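Local atomic coordinates of Bse634I restriction endonuclease (Geobacillus stearothermophilus, PDB entry 1KNV), a protein that acts as a type II restriction endonuclease, cutting double-stranded DNA at a specific recognition sequence in a reaction that probably depends on metal ions. Residues A29-Y34 / K49-V54. Sequence-based numbering, arbitrary orientation.
Sequences ALIELY and KLENYV
Leu33 reaches from the last turn of its helix into the angle between Leu50 and Tyr53. Its CD1 presses on Leu50 CD2 at 3.5 Å, closer than two methyl groups normally pack, and also meets Tyr53 CB, while its CD2 sits over one face of the Tyr53 ring, 3.9 Å from the centroid, in a CH-pi contact. Tyr53 has CG anti to its backbone N (chi1 174°), which lays the ring along Leu33 and carries the hydroxyl on to Glu32. There Tyr53 OH donates to Glu32 OE1, modelled at a doubtfully short 2.4 Å; OE1 lies at the ring edge, near its plane, the carboxylate turned 77° from the ring. Ser8 OG hydrogen-bonds both Tyr53 OH and Glu32 OE1, and Asn9 N binds Glu32 OE2. In this PD-(D/E)XK-family nuclease, helices 26-33 and 43-60, consecutive in the chain, pack nearly at right angles; the axes of segments 29-33 and 49-54 cross at 100°, 10.5 Å apart at closest approach, away from the calcium-binding residues. Deeper in, Leu30 CD2 meets Leu50 CD1 at 3.8 Å, and Trp78 of helix 68-93 touches both leucines. The solvent side is looser: exposed Lys49 stretches past Leu33 CD1, its NZ merely nearing Tyr34 OH, which is hydrogen-bonded to Asn46.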
ATOM      1  N   ALA B  29       4.796  45.274 -26.982  1.00 33.47           N
ATOM      2  CA  ALA B  29       3.995  46.142 -26.136  1.00 33.72           C
ATOM      3  C   ALA B  29       4.699  46.274 -24.795  1.00 34.36           C
ATOM      4  O   ALA B  29       4.807  47.374 -24.248  1.00 35.09           O
ATOM      5  CB  ALA B  29       2.602  45.556 -25.938  1.00 33.60           C
ATOM      6  N   LEU B  30       5.186  45.147 -24.276  1.00 34.15           N
ATOM      7  CA  LEU B  30       5.876  45.119 -22.986  1.00 33.28           C
ATOM      8  C   LEU B  30       7.145  45.953 -22.983  1.00 33.99           C
ATOM      9  O   LEU B  30       7.362  46.769 -22.089  1.00 33.86           O
ATOM     10  CB  LEU B  30       6.223  43.682 -22.598  1.00 31.00           C
ATOM     11  CG  LEU B  30       5.066  42.822 -22.102  1.00 29.12           C
ATOM     12  CD1 LEU B  30       5.523  41.396 -21.975  1.00 28.95           C
ATOM     13  CD2 LEU B  30       4.577  43.336 -20.770  1.00 28.14           C
ATOM     14  N   ILE B  31       7.985  45.733 -23.983  1.00 35.10           N
ATOM     15  CA  ILE B  31       9.241  46.455 -24.092  1.00 37.86           C
ATOM     16  C   ILE B  31       9.007  47.957 -24.228  1.00 39.11           C
ATOM     17  O   ILE B  31       9.635  48.758 -23.535  1.00 39.70           O
ATOM     18  CB  ILE B  31      10.045  45.948 -25.297  1.00 37.68           C
ATOM     19  CG1 ILE B  31      10.270  44.443 -25.158  1.00 37.90           C
ATOM     20  CG2 ILE B  31      11.374  46.675 -25.379  1.00 38.45           C
ATOM     21  CD1 ILE B  31      10.994  43.844 -26.313  1.00 38.47           C
ATOM     22  N   GLU B  32       8.093  48.321 -25.124  1.00 39.99           N
ATOM     23  CA  GLU B  32       7.752  49.714 -25.369  1.00 40.32           C
ATOM     24  C   GLU B  32       7.259  50.413 -24.113  1.00 40.27           C
ATOM     25  O   GLU B  32       7.502  51.604 -23.937  1.00 40.93           O
ATOM     26  CB  GLU B  32       6.684  49.817 -26.474  1.00 41.15           C
ATOM     27  CG  GLU B  32       7.261  49.781 -27.891  1.00 41.99           C
ATOM     28  CD  GLU B  32       6.181  49.632 -28.950  1.00 42.56           C
ATOM     29  OE1 GLU B  32       5.057  50.129 -28.716  1.00 42.80           O
ATOM     30  OE2 GLU B  32       6.467  49.029 -30.008  1.00 42.22           O
ATOM     31  N   LEU B  33       6.577  49.686 -23.240  1.00 39.80           N
ATOM     32  CA  LEU B  33       6.057  50.314 -22.032  1.00 39.41           C
ATOM     33  C   LEU B  33       6.921  50.057 -20.798  1.00 39.47           C
ATOM     34  O   LEU B  33       6.650  50.597 -19.728  1.00 39.69           O
ATOM     35  CB  LEU B  33       4.633  49.860 -21.756  1.00 38.62           C
ATOM     36  CG  LEU B  33       3.568  50.224 -22.768  1.00 38.05           C
ATOM     37  CD1 LEU B  33       2.209  49.739 -22.295  1.00 37.65           C
ATOM     38  CD2 LEU B  33       3.595  51.713 -22.918  1.00 39.86           C
ATOM     39  N   TYR B  34       7.980  49.264 -20.945  1.00 39.57           N
ATOM     40  CA  TYR B  34       8.866  48.999 -19.815  1.00 40.40           C
ATOM     41  C   TYR B  34      10.353  49.107 -20.148  1.00 42.75           C
ATOM     42  O   TYR B  34      11.148  48.227 -19.830  1.00 43.80           O
ATOM     43  CB  TYR B  34       8.556  47.637 -19.195  1.00 37.89           C
ATOM     44  CG  TYR B  34       7.131  47.540 -18.684  1.00 35.46           C
ATOM     45  CD1 TYR B  34       6.121  47.011 -19.478  1.00 34.41           C
ATOM     46  CD2 TYR B  34       6.793  48.014 -17.428  1.00 33.93           C
ATOM     47  CE1 TYR B  34       4.804  46.961 -19.030  1.00 33.56           C
ATOM     48  CE2 TYR B  34       5.481  47.972 -16.976  1.00 33.64           C
ATOM     49  CZ  TYR B  34       4.500  47.444 -17.787  1.00 33.40           C
ATOM     50  OH  TYR B  34       3.195  47.405 -17.352  1.00 34.45           O
ATOM     51  N   LYS B  49      -3.548  48.802 -18.722  1.00 35.86           N
ATOM     52  CA  LYS B  49      -2.700  49.813 -19.347  1.00 36.73           C
ATOM     53  C   LYS B  49      -2.147  49.315 -20.667  1.00 36.65           C
ATOM     54  O   LYS B  49      -2.221  50.007 -21.682  1.00 37.07           O
ATOM     55  CB  LYS B  49      -1.552  50.165 -18.413  1.00 38.62           C
ATOM     56  CG  LYS B  49      -0.318  50.710 -19.099  1.00 41.06           C
ATOM     57  CD  LYS B  49       0.804  50.848 -18.086  1.00 43.58           C
ATOM     58  CE  LYS B  49       2.101  51.300 -18.725  1.00 45.56           C
ATOM     59  NZ  LYS B  49       3.197  51.324 -17.707  1.00 47.06           N
ATOM     60  N   LEU B  50      -1.575  48.116 -20.639  1.00 36.55           N
ATOM     61  CA  LEU B  50      -1.022  47.509 -21.835  1.00 36.14           C
ATOM     62  C   LEU B  50      -2.129  47.382 -22.878  1.00 36.12           C
ATOM     63  O   LEU B  50      -1.927  47.705 -24.048  1.00 36.83           O
ATOM     64  CB  LEU B  50      -0.432  46.129 -21.502  1.00 36.07           C
ATOM     65  CG  LEU B  50       0.958  46.125 -20.849  1.00 35.96           C
ATOM     66  CD1 LEU B  50       1.196  44.839 -20.094  1.00 36.15           C
ATOM     67  CD2 LEU B  50       2.015  46.302 -21.923  1.00 36.47           C
ATOM     68  N   GLU B  51      -3.302  46.928 -22.451  1.00 35.58           N
ATOM     69  CA  GLU B  51      -4.425  46.773 -23.366  1.00 35.63           C
ATOM     70  C   GLU B  51      -4.792  48.098 -24.026  1.00 34.92           C
ATOM     71  O   GLU B  51      -4.813  48.211 -25.258  1.00 34.01           O
ATOM     72  CB  GLU B  51      -5.646  46.214 -22.634  1.00 35.72           C
ATOM     73  CG  GLU B  51      -6.862  46.090 -23.538  1.00 37.50           C
ATOM     74  CD  GLU B  51      -7.903  45.133 -23.005  1.00 38.52           C
ATOM     75  OE1 GLU B  51      -8.946  44.977 -23.670  1.00 39.87           O
ATOM     76  OE2 GLU B  51      -7.679  44.533 -21.929  1.00 38.85           O
ATOM     77  N   ASN B  52      -5.086  49.093 -23.195  1.00 34.24           N
ATOM     78  CA  ASN B  52      -5.446  50.411 -23.685  1.00 34.31           C
ATOM     79  C   ASN B  52      -4.346  50.955 -24.577  1.00 34.95           C
ATOM     80  O   ASN B  52      -4.619  51.605 -25.587  1.00 36.32           O
ATOM     81  CB  ASN B  52      -5.686  51.359 -22.523  1.00 33.29           C
ATOM     82  CG  ASN B  52      -6.783  50.879 -21.613  1.00 33.93           C
ATOM     83  OD1 ASN B  52      -7.765  50.294 -22.071  1.00 35.71           O
ATOM     84  ND2 ASN B  52      -6.634  51.131 -20.317  1.00 34.00           N
ATOM     85  N   TYR B  53      -3.098  50.692 -24.212  1.00 33.98           N
ATOM     86  CA  TYR B  53      -1.997  51.163 -25.027  1.00 32.97           C
ATOM     87  C   TYR B  53      -2.125  50.610 -26.434  1.00 33.33           C
ATOM     88  O   TYR B  53      -2.037  51.346 -27.410  1.00 34.43           O
ATOM     89  CB  TYR B  53      -0.669  50.709 -24.463  1.00 33.19           C
ATOM     90  CG  TYR B  53       0.482  51.053 -25.373  1.00 33.62           C
ATOM     91  CD1 TYR B  53       0.890  52.376 -25.547  1.00 34.00           C
ATOM     92  CD2 TYR B  53       1.184  50.057 -26.040  1.00 33.74           C
ATOM     93  CE1 TYR B  53       1.977  52.692 -26.359  1.00 34.05           C
ATOM     94  CE2 TYR B  53       2.271  50.361 -26.854  1.00 34.01           C
ATOM     95  CZ  TYR B  53       2.665  51.677 -27.005  1.00 34.27           C
ATOM     96  OH  TYR B  53       3.762  51.969 -27.780  1.00 33.64           O
ATOM     97  N   VAL B  54      -2.309  49.300 -26.539  1.00 32.90           N
ATOM     98  CA  VAL B  54      -2.453  48.675 -27.847  1.00 32.54           C
ATOM     99  C   VAL B  54      -3.704  49.230 -28.534  1.00 31.92           C
ATOM    100  O   VAL B  54      -3.727  49.415 -29.751  1.00 30.11           O
ATOM    101  CB  VAL B  54      -2.552  47.132 -27.723  1.00 32.03           C
ATOM    102  CG1 VAL B  54      -2.895  46.509 -29.071  1.00 31.19           C
ATOM    103  CG2 VAL B  54      -1.226  46.574 -27.214  1.00 31.96           C
TER